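Esterase (uncultured bacterium pCosCE1, PDB 7ATL) hydrolyses carboxylic esters as a family VIII carboxylesterase with a beta-lactamase-like fold and also shows promiscuous acyltransferase activity. Local coordinates at residues A[109-112]-A[113-117]; A[275-278]-A[279-283]; A[120-123]-A[124-128]. All coordinates share one frame; numbering follows the deposited sequence.

Contact 1. Residues A[109-112]-A[113-117]; sequences IKIR and HLLSH
The start of helix 111-116 is closed by one half of a capping box, made between K110 at the N-cap and H113 three residues on. The backbone N of K110 donates to ND1 of H113 at 3.0 Å, with an N-H...acceptor angle of 159°, although the donor stands 32° out of the ring plane. Placing CG anti to the carbonyl carbon (chi1 -57°) turns the imidazole back to the N-cap. The lysine's aliphatic part crosses the ring at a slant, its CD 3.4 Å from CE1 of H113, while CG of R112 lies over one ring face, 4.1 Å from CD2. Return bonds run through the backbone: K110 O accepts from L114 N in its carbonyl plane, at 3.2 Å, and from H113 N, which sits above that plane. On the buried side, CG2 of I109 meets CD2 of L114 at 4.1 Å and CG2 of I111 reaches CD1 of L115 at 4.3 Å, branched apolar groups suited to the interior. At H117 the chain turns to positive phi in a Schellman motif, and a water joins R112 O to S116 OG, which also bonds to G316. Because ND1 accepts, the imidazole probably carries its proton on NE2. The helix start would probably disfavour a charged ring, and the nearby cations of K110 and R112 less so, since D87 pairs with both.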
loop_
_atom_site.group_PDB
_atom_site.type_symbol
_atom_site.label_atom_id
_atom_site.label_comp_id
_atom_site.label_asym_id
_atom_site.label_seq_id
_atom_site.Cartn_x
_atom_site.Cartn_y
_atom_site.Cartn_z
ATOM N N ILE A 109 5.646 -22.303 -0.857
ATOM C CA ILE A 109 5.730 -20.831 -0.677
ATOM C C ILE A 109 5.747 -20.593 0.819
ATOM O O ILE A 109 4.868 -21.137 1.532
ATOM C CB ILE A 109 4.545 -20.091 -1.326
ATOM C CG1 ILE A 109 4.483 -20.268 -2.851
ATOM C CG2 ILE A 109 4.581 -18.622 -0.928
ATOM C CD1 ILE A 109 3.124 -19.921 -3.455
ATOM N N LYS A 110 6.692 -19.790 1.264
ATOM C CA LYS A 110 6.810 -19.440 2.691
ATOM C C LYS A 110 6.168 -18.076 2.907
ATOM O O LYS A 110 6.187 -17.248 1.986
ATOM C CB LYS A 110 8.268 -19.433 3.145
ATOM C CG LYS A 110 8.915 -20.798 3.304
ATOM C CD LYS A 110 10.421 -20.698 3.157
ATOM C CE LYS A 110 11.165 -21.778 3.902
ATOM N NZ LYS A 110 12.359 -21.228 4.584
ATOM N N ILE A 111 5.654 -17.869 4.119
ATOM C CA ILE A 111 5.070 -16.580 4.583
ATOM C C ILE A 111 6.088 -15.467 4.307
ATOM O O ILE A 111 5.664 -14.410 3.836
ATOM C CB ILE A 111 4.636 -16.686 6.059
ATOM C CG1 ILE A 111 3.613 -17.806 6.277
ATOM C CG2 ILE A 111 4.097 -15.367 6.571
ATOM C CD1 ILE A 111 2.347 -17.655 5.462
ATOM N N ARG A 112 7.381 -15.675 4.524
ATOM C CA ARG A 112 8.363 -14.573 4.313
ATOM C C ARG A 112 8.401 -14.196 2.824
ATOM O O ARG A 112 8.798 -13.045 2.485
ATOM C CB ARG A 112 9.770 -14.940 4.805
ATOM C CG ARG A 112 10.356 -16.196 4.169
ATOM C CD ARG A 112 11.802 -16.407 4.554
ATOM N NE ARG A 112 11.923 -16.881 5.927
ATOM C CZ ARG A 112 12.310 -16.153 6.977
ATOM N NH1 ARG A 112 12.607 -14.869 6.858
ATOM N NH2 ARG A 112 12.362 -16.725 8.162
ATOM N N HIS A 113 8.070 -15.146 1.952
ATOM C CA HIS A 113 8.021 -14.895 0.500
ATOM C C HIS A 113 6.789 -14.023 0.235
ATOM O O HIS A 113 6.901 -13.049 -0.553
ATOM C CB HIS A 113 8.034 -16.199 -0.320
ATOM C CG HIS A 113 9.183 -17.123 -0.087
ATOM N ND1 HIS A 113 9.017 -18.512 -0.053
ATOM C CD2 HIS A 113 10.506 -16.902 0.090
ATOM C CE1 HIS A 113 10.184 -19.098 0.133
ATOM N NE2 HIS A 113 11.111 -18.140 0.226
ATOM N N LEU A 114 5.642 -14.337 0.838
ATOM C CA LEU A 114 4.449 -13.457 0.672
ATOM C C LEU A 114 4.795 -12.012 1.099
ATOM O O LEU A 114 4.451 -11.078 0.366
ATOM C CB LEU A 114 3.249 -13.992 1.461
ATOM C CG LEU A 114 2.641 -15.306 0.983
ATOM C CD1 LEU A 114 1.384 -15.632 1.773
ATOM C CD2 LEU A 114 2.333 -15.258 -0.504
ATOM N N LEU A 115 5.460 -11.828 2.240
ATOM C CA LEU A 115 5.703 -10.496 2.852
ATOM C C LEU A 115 6.609 -9.627 1.967
ATOM O O LEU A 115 6.505 -8.390 2.070
ATOM C CB LEU A 115 6.334 -10.703 4.229
ATOM C CG LEU A 115 5.427 -11.361 5.259
ATOM C CD1 LEU A 115 6.189 -11.660 6.537
ATOM C CD2 LEU A 115 4.230 -10.479 5.562
ATOM N N SER A 116 7.483 -10.233 1.160
ATOM C CA SER A 116 8.541 -9.534 0.391
ATOM C C SER A 116 8.300 -9.709 -1.106
ATOM O O SER A 116 9.150 -9.262 -1.897
ATOM C CB SER A 116 9.922 -10.011 0.806
ATOM O OG SER A 116 10.188 -9.676 2.165
ATOM N N HIS A 117 7.182 -10.325 -1.492
ATOM C CA HIS A 117 6.760 -10.451 -2.915
ATOM C C HIS A 117 7.789 -11.275 -3.702
ATOM O O HIS A 117 8.098 -10.886 -4.829
ATOM C CB HIS A 117 6.552 -9.057 -3.542
ATOM C CG HIS A 117 5.389 -8.310 -2.985
ATOM N ND1 HIS A 117 4.099 -8.579 -3.374
ATOM C CD2 HIS A 117 5.315 -7.321 -2.065
ATOM C CE1 HIS A 117 3.274 -7.782 -2.716
ATOM N NE2 HIS A 117 3.995 -7.009 -1.901
HETATM O O HOH W 1 11.153 -12.308 2.625
#

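Contact 2. Residues A[275-278]-A[279-283]; sequences LQLV and ETLRT
The guanidinium of R282 carries CG2 of T283 over the centre of one face, 3.2 Å above its plane, and has the carboxylate carbon of E279 at its edge, in plane. The arginine grips the acid side-on: NE reaches OE2 at 2.8 Å and NH2 of R282 reaches OE1 of E279 at 2.9 Å, each oxygen being met on its syn side. A bend at chi3 (73°) brings this edge round to the glutamate, three residues back on the helix. The two charges probably offset each other within the pair, while the side-on double bond and the second bond from E279 OE2 to S356 OG limit the carboxylate's rotation.

Next to E279, T280 bonds back to the preceding turn. It sets OG1 beside its own backbone N (chi1 -56°), and the hydroxyl donates to Q276 O at 2.7 Å. The amide N of T280 bonds to the same oxygen, at 3.1 Å, from the opposite face of the carbonyl plane. Threonine suits the site because its hydroxyl finds an acceptor in the helix backbone. CD1 of L277 meets CG of L281 at 4.1 Å, making an apolar ridge.

That ridge turns to helix 67-80, where L277 touches P69, Y70 and L73. V278 and R282 press on Y349 of strand 345-350 and S356 of strand 355-361, so helix 271-283 packs against both helix and sheet.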
loop_
_atom_site.group_PDB
_atom_site.type_symbol
_atom_site.label_atom_id
_atom_site.label_comp_id
_atom_site.label_asym_id
_atom_site.label_seq_id
_atom_site.Cartn_x
_atom_site.Cartn_y
_atom_site.Cartn_z
ATOM N N LEU A 275 -0.718 7.378 9.627
ATOM C CA LEU A 275 0.439 7.927 10.370
ATOM C C LEU A 275 0.666 7.086 11.625
ATOM O O LEU A 275 1.841 6.857 11.957
ATOM C CB LEU A 275 0.195 9.392 10.732
ATOM C CG LEU A 275 1.341 10.036 11.514
ATOM C CD1 LEU A 275 2.668 9.860 10.792
ATOM C CD2 LEU A 275 1.078 11.508 11.742
ATOM N N GLN A 276 -0.416 6.656 12.293
ATOM C CA GLN A 276 -0.368 5.724 13.453
ATOM C C GLN A 276 0.359 4.466 12.993
ATOM O O GLN A 276 1.280 4.018 13.695
ATOM C CB GLN A 276 -1.763 5.320 13.943
ATOM C CG GLN A 276 -2.427 6.308 14.895
ATOM C CD GLN A 276 -1.462 6.652 16.004
ATOM O OE1 GLN A 276 -1.007 5.787 16.771
ATOM N NE2 GLN A 276 -1.086 7.921 16.049
ATOM N N LEU A 277 -0.049 3.922 11.846
ATOM C CA LEU A 277 0.557 2.695 11.276
ATOM C C LEU A 277 2.068 2.909 11.038
ATOM O O LEU A 277 2.870 2.031 11.404
ATOM C CB LEU A 277 -0.169 2.353 9.973
ATOM C CG LEU A 277 0.564 1.362 9.076
ATOM C CD1 LEU A 277 0.683 0.019 9.797
ATOM C CD2 LEU A 277 -0.138 1.213 7.728
ATOM N N VAL A 278 2.455 4.012 10.402
ATOM C CA VAL A 278 3.868 4.238 9.995
ATOM C C VAL A 278 4.736 4.477 11.247
ATOM O O VAL A 278 5.855 3.896 11.303
ATOM C CB VAL A 278 3.975 5.374 8.966
ATOM C CG1 VAL A 278 5.419 5.698 8.629
ATOM C CG2 VAL A 278 3.195 5.053 7.696
ATOM N N GLU A 279 4.272 5.267 12.222
ATOM C CA GLU A 279 4.986 5.472 13.513
ATOM C C GLU A 279 5.218 4.107 14.179
ATOM O O GLU A 279 6.372 3.813 14.549
ATOM C CB GLU A 279 4.213 6.416 14.436
ATOM C CG GLU A 279 4.630 7.861 14.272
ATOM C CD GLU A 279 6.078 8.090 14.654
ATOM O OE1 GLU A 279 6.377 7.951 15.876
ATOM O OE2 GLU A 279 6.901 8.352 13.729
ATOM N N THR A 280 4.185 3.272 14.258
ATOM C CA THR A 280 4.247 1.895 14.817
ATOM C C THR A 280 5.335 1.063 14.118
ATOM O O THR A 280 6.117 0.387 14.809
ATOM C CB THR A 280 2.880 1.221 14.705
ATOM O OG1 THR A 280 1.932 2.062 15.365
ATOM C CG2 THR A 280 2.867 -0.159 15.322
ATOM N N LEU A 281 5.389 1.115 12.794
ATOM C CA LEU A 281 6.410 0.407 11.994
ATOM C C LEU A 281 7.786 1.000 12.290
ATOM O O LEU A 281 8.746 0.240 12.244
ATOM C CB LEU A 281 6.056 0.517 10.503
ATOM C CG LEU A 281 4.777 -0.205 10.064
ATOM C CD1 LEU A 281 4.740 -0.342 8.555
ATOM C CD2 LEU A 281 4.632 -1.586 10.707
ATOM N N ARG A 282 7.888 2.294 12.564
ATOM C CA ARG A 282 9.207 2.958 12.738
ATOM C C ARG A 282 9.884 2.525 14.056
ATOM O O ARG A 282 11.121 2.404 14.042
ATOM C CB ARG A 282 9.061 4.484 12.697
ATOM C CG ARG A 282 10.374 5.223 12.898
ATOM C CD ARG A 282 10.245 6.726 12.729
ATOM N NE ARG A 282 9.554 7.320 13.863
ATOM C CZ ARG A 282 10.091 7.592 15.047
ATOM N NH1 ARG A 282 11.370 7.331 15.300
ATOM N NH2 ARG A 282 9.314 8.117 15.982
ATOM N N THR A 283 9.144 2.348 15.162
ATOM C CA THR A 283 9.708 2.213 16.540
ATOM C C THR A 283 9.153 0.997 17.303
ATOM O O THR A 283 9.754 0.636 18.319
ATOM C CB THR A 283 9.414 3.464 17.384
ATOM O OG1 THR A 283 8.006 3.458 17.634
ATOM C CG2 THR A 283 9.826 4.767 16.731
#

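Contact 3. Residues A[120-123]-A[124-128]; sequences GLDY and RLSQP
D122 swings its CG anti to the backbone N (chi1 -150°), carrying the carboxylate over to the far end of the turn, and the extended chain of Q127 (chi2 -178°) brings its amide out to meet it. NE2 of Q127 donates to OD2 of D122 at 3.1 Å. The oxygen lies in the plane of the amide, but the nitrogen approaches from above the carboxylate, 40° out of its plane, and the carboxylate and amide planes stand 65° apart. The other end of the amide, OE1, accepts from Y133 N, and these two bonds fix which way the amide faces. OD1 of D122 receives a weak bond from Y123 N and lies 3.4 Å from CB of S126; a water bridges OD1 to the serine hydroxyl. Glutamine is long enough to reach back to D122, and serine is small enough to sit against the carboxylate.

The backbone closes a 3-10 turn, S126 N donating to Y123 O at 3.0 Å. L125 lies alongside Y123 and points the same way, its CD1 3.7 Å from CB of the tyrosine, so leucine and tyrosine pack side by side at the base of the ring.

At its far end the hydroxyl of Y123 bonds to NZ of K68, consistent with the serine, lysine and tyrosine centre (S65, K68, Y123) of family VIII esterases; a bound di(hydroxyethyl)ether lies about 4 Å from the L125 side chain. The loop runs between helices 111-116 and 132-136. Y123 meets the ring of Y171 edge-to-face, R124 pairs with E143 and with E248 of strand 246-249, and R124 and Q127 touch H134 of helix 132-136.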
loop_
_atom_site.group_PDB
_atom_site.type_symbol
_atom_site.label_atom_id
_atom_site.label_comp_id
_atom_site.label_asym_id
_atom_site.label_seq_id
_atom_site.Cartn_x
_atom_site.Cartn_y
_atom_site.Cartn_z
ATOM N N GLY A 120 6.711 -15.732 -6.261
ATOM C CA GLY A 120 6.555 -16.075 -7.686
ATOM C C GLY A 120 5.174 -15.723 -8.216
ATOM O O GLY A 120 4.862 -16.062 -9.395
ATOM N N LEU A 121 4.385 -15.024 -7.410
ATOM C CA LEU A 121 3.055 -14.527 -7.820
ATOM C C LEU A 121 3.212 -13.243 -8.639
ATOM O O LEU A 121 4.338 -12.646 -8.668
ATOM C CB LEU A 121 2.217 -14.324 -6.561
ATOM C CG LEU A 121 1.969 -15.612 -5.784
ATOM C CD1 LEU A 121 1.454 -15.324 -4.379
ATOM C CD2 LEU A 121 1.001 -16.499 -6.548
ATOM N N ASP A 122 2.130 -12.869 -9.317
ATOM C CA ASP A 122 2.107 -11.700 -10.229
ATOM C C ASP A 122 0.897 -10.820 -9.885
ATOM O O ASP A 122 0.214 -11.067 -8.878
ATOM C CB ASP A 122 2.121 -12.153 -11.697
ATOM C CG ASP A 122 2.792 -11.183 -12.664
ATOM O OD1 ASP A 122 3.157 -10.056 -12.226
ATOM O OD2 ASP A 122 2.924 -11.545 -13.864
ATOM N N TYR A 123 0.702 -9.770 -10.663
ATOM C CA TYR A 123 -0.522 -8.946 -10.689
ATOM C C TYR A 123 -1.038 -8.992 -12.125
ATOM O O TYR A 123 -0.186 -9.007 -13.029
ATOM C CB TYR A 123 -0.205 -7.514 -10.267
ATOM C CG TYR A 123 -0.636 -7.116 -8.881
ATOM C CD1 TYR A 123 -1.908 -7.404 -8.400
ATOM C CD2 TYR A 123 0.203 -6.354 -8.076
ATOM C CE1 TYR A 123 -2.307 -7.002 -7.134
ATOM C CE2 TYR A 123 -0.190 -5.930 -6.815
ATOM C CZ TYR A 123 -1.440 -6.266 -6.344
ATOM O OH TYR A 123 -1.803 -5.860 -5.102
ATOM N N ARG A 124 -2.354 -9.040 -12.309
ATOM C CA ARG A 124 -3.002 -9.016 -13.636
ATOM C C ARG A 124 -2.631 -7.702 -14.318
ATOM O O ARG A 124 -2.472 -7.706 -15.565
ATOM C CB ARG A 124 -4.516 -9.161 -13.463
ATOM C CG ARG A 124 -5.314 -9.347 -14.745
ATOM C CD ARG A 124 -6.789 -9.431 -14.393
ATOM N NE ARG A 124 -7.526 -8.435 -15.158
ATOM C CZ ARG A 124 -8.308 -7.475 -14.669
ATOM N NH1 ARG A 124 -8.507 -7.332 -13.371
ATOM N NH2 ARG A 124 -8.924 -6.660 -15.505
ATOM N N LEU A 125 -2.470 -6.630 -13.536
ATOM C CA LEU A 125 -2.131 -5.284 -14.080
ATOM C C LEU A 125 -0.670 -5.246 -14.550
ATOM O O LEU A 125 -0.345 -4.304 -15.315
ATOM C CB LEU A 125 -2.456 -4.182 -13.069
ATOM C CG LEU A 125 -1.843 -4.298 -11.674
ATOM C CD1 LEU A 125 -0.332 -4.152 -11.690
ATOM C CD2 LEU A 125 -2.430 -3.256 -10.751
ATOM N N SER A 126 0.171 -6.214 -14.148
ATOM C CA SER A 126 1.562 -6.382 -14.651
ATOM C C SER A 126 1.583 -7.249 -15.906
ATOM O O SER A 126 2.701 -7.433 -16.436
ATOM C CB SER A 126 2.477 -7.000 -13.651
ATOM O OG SER A 126 2.384 -6.329 -12.422
ATOM N N GLN A 127 0.432 -7.801 -16.325
ATOM C CA GLN A 127 0.365 -8.743 -17.468
ATOM C C GLN A 127 -0.276 -8.035 -18.649
ATOM O O GLN A 127 -1.137 -7.192 -18.453
ATOM C CB GLN A 127 -0.362 -10.017 -17.060
ATOM C CG GLN A 127 0.489 -10.917 -16.173
ATOM C CD GLN A 127 -0.234 -12.197 -15.832
ATOM O OE1 GLN A 127 -1.337 -12.490 -16.316
ATOM N NE2 GLN A 127 0.391 -12.970 -14.967
ATOM N N PRO A 128 0.150 -8.351 -19.898
ATOM C CA PRO A 128 -0.471 -7.777 -21.090
ATOM C C PRO A 128 -1.932 -8.251 -21.162
ATOM O O PRO A 128 -2.267 -9.173 -20.450
ATOM C CB PRO A 128 0.365 -8.289 -22.283
ATOM C CG PRO A 128 1.465 -9.180 -21.713
ATOM C CD PRO A 128 1.223 -9.311 -20.223
HETATM O O HOH W 2 4.266 -7.338 -11.065
#

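In the fold
All three contacts are largely buried, and each reaches helix 67-80: contact 1 through L115 and H117, contact 2 through L277 and L281, contact 3 through the hydroxyl of Y123 on K68. Contacts 1 and 3 are neighbours, touching where CD2 of L114 meets CD1 of L121 at 4.0 Å. Contacts 2 and 3 lie on opposite sides of the chain's centre, their centres 29 Å apart, and contact 2 packs on strands 345-350 and 355-361 of the large antiparallel sheet. Chemistry follows place: a helix start where a histidine side chain takes the N-cap N-H in contact 1, a buried ion pair within a helix in contact 2, and an amide-carboxylate bond across a loop beside the probable active site in contact 3.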